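Local coordinates for protein HIAXHD3 (Humicola insolens, PDB 3ZXK) that probably hydrolyses arabinofuranose side chains of xylan as a family 43 arabinofuranosidase, an enzyme whose active site has been engineered towards endo-xylanase activity, at residues 344-347 with 353-356; 510-515 with 524-529. One frame throughout, in Å; residues are numbered along the deposited sequence.

Both contacts lie in the C-terminal concanavalin A-like beta-sandwich, their centres about 9 Å apart, and they follow each other along the chain: the hairpin of contact 1 is complete before contact 2 begins. Contact 1 forms one margin of the seven-stranded antiparallel sheet, where strand 344-346 is outermost. Strand 354-357, its partner, pairs next with strand 523-533, the strand that supplies one half of contact 2; Leu354 O and Val526 N, 2.7 Å apart, probably make a hydrogen bond in that pairing. Contact 2 then crosses from this sheet to the eight-stranded one through side chains. Strand 523-533 thus returns to the early hairpin while one face meets the second sheet, tying early and late sequence together.

Contact 1: residues 344-347 with 353-356; sequences FTLL and GLIL
Thr345 and Ile355 form the hydrogen-bonded pair at the middle of this antiparallel hairpin. Ile355 N gives a fairly straight bond to Thr345 O (2.8 Å), while Thr345 N reaches Ile355 O at 3.0 Å on a lone pair in the carbonyl plane. A third bond, Leu347 N to Gly353 O (2.9 Å), extends the ladder past the strand end. Gly353 has backbone angles (phi 110°) at which a CB would jam against the preceding carbonyl, so glycine suits the place.

Apolar contacts occupy both faces. On the face of Phe344, Leu346, Leu354 and Leu356, Leu354 CD1 is the methyl common to two contacts: it lies 3.9 Å from Phe344 CD1, approaching the ring obliquely, and 4.1 Å from Leu346 CD2. Chi1 (169°) sets Leu354 CG beside the carbonyl carbon, and chi2 (67°) turns CD1 to the partner strand. Phe329 packs against both Leu346 and Leu354. On the face of Thr345 and Ile355, both methyls of Leu347 rest against Ile355 CG1 from one side, CD2 at 3.7 Å; beta-branched isoleucine favours extended backbone angles, and its CG1 branch supports Leu347.

The whole is a beta hairpin on the margin of a concanavalin A-like sandwich sheet.

Contact 2: residues 510-515 with 524-529; sequences FGVFNF and VKVKGF
Phe510 and Phe529 meet through their rings at one end of this contact, Val512 and Val526 through their methyls in the middle, and Asn514 and Val524 at the other end. The two strands run nearly antiparallel, at 167°, but their axes come no closer than 9.1 Å; no hydrogen bond links them, and side chains fill the interval.

Asn514 can be followed outward. Its CB lies 4.2 Å from Val524 CG2. Next, CG stands 4.1 Å from both methyls of Val524, which approaches from the opposite direction. At the tip, ND2 is 3.6 Å from Val524 N and 3.9 Å from CG1 and CG2 of Val524, yet its polar partner lies elsewhere: it gives a hydrogen bond to Leu356 O. The extended first torsion (chi1 -175°) carries the amide across the gap to that carbonyl. Asparagine thus suits a buried place where a main-chain oxygen of the facing sheet can be met.

Val512 CG2 and Val526 CG2 touch tip to tip at 4.1 Å, two compact, beta-branched residues suited to strands. Beyond them Phe529 directs its CZ to Phe510 CD2 (3.8 Å); that carbon lies at the edge of the Phe529 ring, near its plane, and the two side chains cross at about a right angle. Two buried aromatic rings are long enough to bridge the interval, and Phe529 also meets Phe385 and Trp333.

Strand 509-516 runs between strands 372-375 and 396-403 in one sheet, and strand 523-533 between strands 354-357 and 380-388 in the other. Leu356 and Phe385, from the latter two, both touch Val512.

Contact 1: residues 344-347 with 353-356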
loop_
_atom_site.group_PDB
_atom_site.type_symbol
_atom_site.label_atom_id
_atom_site.label_comp_id
_atom_site.label_asym_id
_atom_site.label_seq_id
_atom_site.Cartn_x
_atom_site.Cartn_y
_atom_site.Cartn_z
ATOM N N PHE A 344 22.476 4.689 -1.384
ATOM C CA PHE A 344 22.182 4.112 -0.066
ATOM C C PHE A 344 22.863 2.766 0.112
ATOM O O PHE A 344 23.138 2.050 -0.869
ATOM C CB PHE A 344 20.655 3.986 0.172
ATOM C CG PHE A 344 20.020 2.783 -0.493
ATOM C CD1 PHE A 344 19.924 1.559 0.184
ATOM C CD2 PHE A 344 19.491 2.878 -1.787
ATOM C CE1 PHE A 344 19.317 0.473 -0.428
ATOM C CE2 PHE A 344 18.899 1.783 -2.401
ATOM C CZ PHE A 344 18.828 0.571 -1.724
ATOM N N THR A 345 23.111 2.396 1.366
ATOM C CA THR A 345 23.659 1.065 1.655
ATOM C C THR A 345 23.137 0.591 2.991
ATOM O O THR A 345 23.079 1.365 3.955
ATOM C CB THR A 345 25.209 1.081 1.769
ATOM O OG1 THR A 345 25.784 1.823 0.684
ATOM C CG2 THR A 345 25.730 -0.339 1.730
ATOM N N LEU A 346 22.762 -0.679 3.051
ATOM C CA LEU A 346 22.516 -1.366 4.314
ATOM C C LEU A 346 23.854 -1.950 4.762
ATOM O O LEU A 346 24.454 -2.724 4.026
ATOM C CB LEU A 346 21.488 -2.474 4.100
ATOM C CG LEU A 346 20.054 -1.945 3.997
ATOM C CD1 LEU A 346 19.164 -3.050 3.457
ATOM C CD2 LEU A 346 19.562 -1.497 5.369
ATOM N N LEU A 347 24.313 -1.588 5.963
ATOM C CA LEU A 347 25.710 -1.832 6.407
ATOM C C LEU A 347 26.037 -3.241 6.840
ATOM O O LEU A 347 27.221 -3.635 6.859
ATOM C CB LEU A 347 26.038 -0.911 7.580
ATOM C CG LEU A 347 26.137 0.549 7.173
ATOM C CD1 LEU A 347 26.136 1.449 8.403
ATOM C CD2 LEU A 347 27.367 0.800 6.304
ATOM N N GLY A 353 22.236 -0.799 10.194
ATOM C CA GLY A 353 22.186 0.614 9.873
ATOM C C GLY A 353 22.047 0.854 8.382
ATOM O O GLY A 353 22.537 0.084 7.556
ATOM N N LEU A 354 21.323 1.923 8.071
ATOM C CA LEU A 354 21.105 2.353 6.713
ATOM C C LEU A 354 21.842 3.671 6.440
ATOM O O LEU A 354 21.609 4.674 7.123
ATOM C CB LEU A 354 19.594 2.561 6.481
ATOM C CG LEU A 354 19.134 3.272 5.175
ATOM C CD1 LEU A 354 19.459 2.398 3.956
ATOM C CD2 LEU A 354 17.645 3.617 5.201
ATOM N N ILE A 355 22.738 3.681 5.453
ATOM C CA ILE A 355 23.374 4.934 5.013
ATOM C C ILE A 355 22.563 5.549 3.891
ATOM O O ILE A 355 22.268 4.889 2.880
ATOM C CB ILE A 355 24.813 4.684 4.503
ATOM C CG1 ILE A 355 25.659 4.047 5.610
ATOM C CG2 ILE A 355 25.424 5.961 3.914
ATOM C CD1 ILE A 355 26.098 5.029 6.664
ATOM N N LEU A 356 22.113 6.786 4.107
ATOM C CA LEU A 356 21.475 7.588 3.057
ATOM C C LEU A 356 22.447 8.692 2.653
ATOM O O LEU A 356 22.689 9.649 3.444
ATOM C CB LEU A 356 20.175 8.215 3.567
ATOM C CG LEU A 356 19.013 7.297 3.960
ATOM C CD1 LEU A 356 17.823 8.107 4.508
ATOM C CD2 LEU A 356 18.575 6.505 2.738
#

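Contact 2: residues 510-515 with 524-529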
loop_
_atom_site.group_PDB
_atom_site.type_symbol
_atom_site.label_atom_id
_atom_site.label_comp_id
_atom_site.label_asym_id
_atom_site.label_seq_id
_atom_site.Cartn_x
_atom_site.Cartn_y
_atom_site.Cartn_z
ATOM N N PHE A 510 4.995 7.681 7.392
ATOM C CA PHE A 510 6.221 8.074 8.093
ATOM C C PHE A 510 7.389 7.913 7.110
ATOM O O PHE A 510 7.443 6.934 6.353
ATOM C CB PHE A 510 6.541 7.152 9.287
ATOM C CG PHE A 510 5.580 7.243 10.446
ATOM C CD1 PHE A 510 5.189 8.470 10.995
ATOM C CD2 PHE A 510 5.152 6.078 11.050
ATOM C CE1 PHE A 510 4.339 8.509 12.100
ATOM C CE2 PHE A 510 4.303 6.105 12.157
ATOM C CZ PHE A 510 3.897 7.325 12.673
ATOM N N GLY A 511 8.311 8.861 7.098
ATOM C CA GLY A 511 9.468 8.723 6.242
ATOM C C GLY A 511 10.719 9.361 6.768
ATOM O O GLY A 511 10.683 10.177 7.685
ATOM N N VAL A 512 11.843 8.961 6.176
ATOM C CA VAL A 512 13.136 9.571 6.467
ATOM C C VAL A 512 13.738 10.029 5.137
ATOM O O VAL A 512 13.637 9.319 4.125
ATOM C CB VAL A 512 14.074 8.623 7.256
ATOM C CG1 VAL A 512 14.249 7.261 6.593
ATOM C CG2 VAL A 512 15.401 9.320 7.553
ATOM N N PHE A 513 14.296 11.233 5.130
ATOM C CA PHE A 513 14.840 11.842 3.907
ATOM C C PHE A 513 16.216 12.428 4.164
ATOM O O PHE A 513 16.597 12.695 5.308
ATOM C CB PHE A 513 13.901 12.936 3.393
ATOM C CG PHE A 513 13.792 14.148 4.313
ATOM C CD1 PHE A 513 12.864 14.159 5.361
ATOM C CD2 PHE A 513 14.637 15.251 4.156
ATOM C CE1 PHE A 513 12.764 15.259 6.203
ATOM C CE2 PHE A 513 14.519 16.356 4.979
ATOM C CZ PHE A 513 13.605 16.343 6.022
ATOM N N ASN A 514 16.929 12.671 3.084
ATOM C CA ASN A 514 18.211 13.344 3.142
ATOM C C ASN A 514 18.498 13.880 1.737
ATOM O O ASN A 514 18.583 13.118 0.784
ATOM C CB ASN A 514 19.309 12.389 3.601
ATOM C CG ASN A 514 20.628 13.103 3.783
ATOM O OD1 ASN A 514 20.643 14.315 4.018
ATOM N ND2 ASN A 514 21.723 12.366 3.683
ATOM N N PHE A 515 18.572 15.206 1.607
ATOM C CA PHE A 515 18.917 15.831 0.325
ATOM C C PHE A 515 19.781 17.056 0.560
ATOM O O PHE A 515 20.008 17.452 1.717
ATOM C CB PHE A 515 17.668 16.162 -0.522
ATOM C CG PHE A 515 16.748 17.187 0.082
ATOM C CD1 PHE A 515 15.728 16.800 0.956
ATOM C CD2 PHE A 515 16.876 18.529 -0.230
ATOM C CE1 PHE A 515 14.875 17.742 1.522
ATOM C CE2 PHE A 515 16.029 19.482 0.337
ATOM C CZ PHE A 515 15.014 19.095 1.199
ATOM N N VAL A 524 23.844 10.607 6.024
ATOM C CA VAL A 524 23.424 10.305 7.355
ATOM C C VAL A 524 23.295 8.804 7.505
ATOM O O VAL A 524 23.181 8.074 6.517
ATOM C CB VAL A 524 22.098 11.028 7.725
ATOM C CG1 VAL A 524 22.221 12.544 7.533
ATOM C CG2 VAL A 524 20.926 10.459 6.960
ATOM N N LYS A 525 23.271 8.344 8.757
ATOM C CA LYS A 525 23.044 6.948 9.031
ATOM C C LYS A 525 21.742 6.846 9.817
ATOM O O LYS A 525 21.595 7.493 10.872
ATOM C CB LYS A 525 24.209 6.360 9.861
ATOM C CG LYS A 525 24.028 4.866 10.208
ATOM C CD LYS A 525 25.284 4.220 10.788
ATOM C CE LYS A 525 25.683 4.792 12.131
ATOM N NZ LYS A 525 26.887 4.086 12.646
ATOM N N VAL A 526 20.821 6.039 9.319
ATOM C CA VAL A 526 19.608 5.740 10.055
ATOM C C VAL A 526 19.876 4.492 10.871
ATOM O O VAL A 526 20.077 3.407 10.319
ATOM C CB VAL A 526 18.408 5.545 9.111
ATOM C CG1 VAL A 526 17.132 5.600 9.909
ATOM C CG2 VAL A 526 18.400 6.636 8.044
ATOM N N LYS A 527 19.941 4.645 12.185
ATOM C CA LYS A 527 20.261 3.518 13.041
ATOM C C LYS A 527 19.055 2.662 13.324
ATOM O O LYS A 527 19.180 1.454 13.474
ATOM C CB LYS A 527 20.854 3.968 14.368
ATOM C CG LYS A 527 22.120 4.804 14.237
ATOM C CD LYS A 527 22.672 4.993 15.635
ATOM C CE LYS A 527 23.402 6.303 15.772
ATOM N NZ LYS A 527 23.671 6.525 17.218
ATOM N N GLY A 528 17.870 3.248 13.378
ATOM C CA GLY A 528 16.720 2.467 13.772
ATOM C C GLY A 528 15.425 3.202 13.553
ATOM O O GLY A 528 15.385 4.419 13.414
ATOM N N PHE A 529 14.345 2.431 13.567
ATOM C CA PHE A 529 12.994 2.984 13.506
ATOM C C PHE A 529 12.135 2.129 14.436
ATOM O O PHE A 529 12.242 0.892 14.446
ATOM C CB PHE A 529 12.378 2.896 12.103
ATOM C CG PHE A 529 10.899 3.275 12.083
ATOM C CD1 PHE A 529 10.488 4.623 12.047
ATOM C CD2 PHE A 529 9.924 2.296 12.209
ATOM C CE1 PHE A 529 9.114 4.960 12.040
ATOM C CE2 PHE A 529 8.558 2.639 12.231
ATOM C CZ PHE A 529 8.157 3.964 12.169
#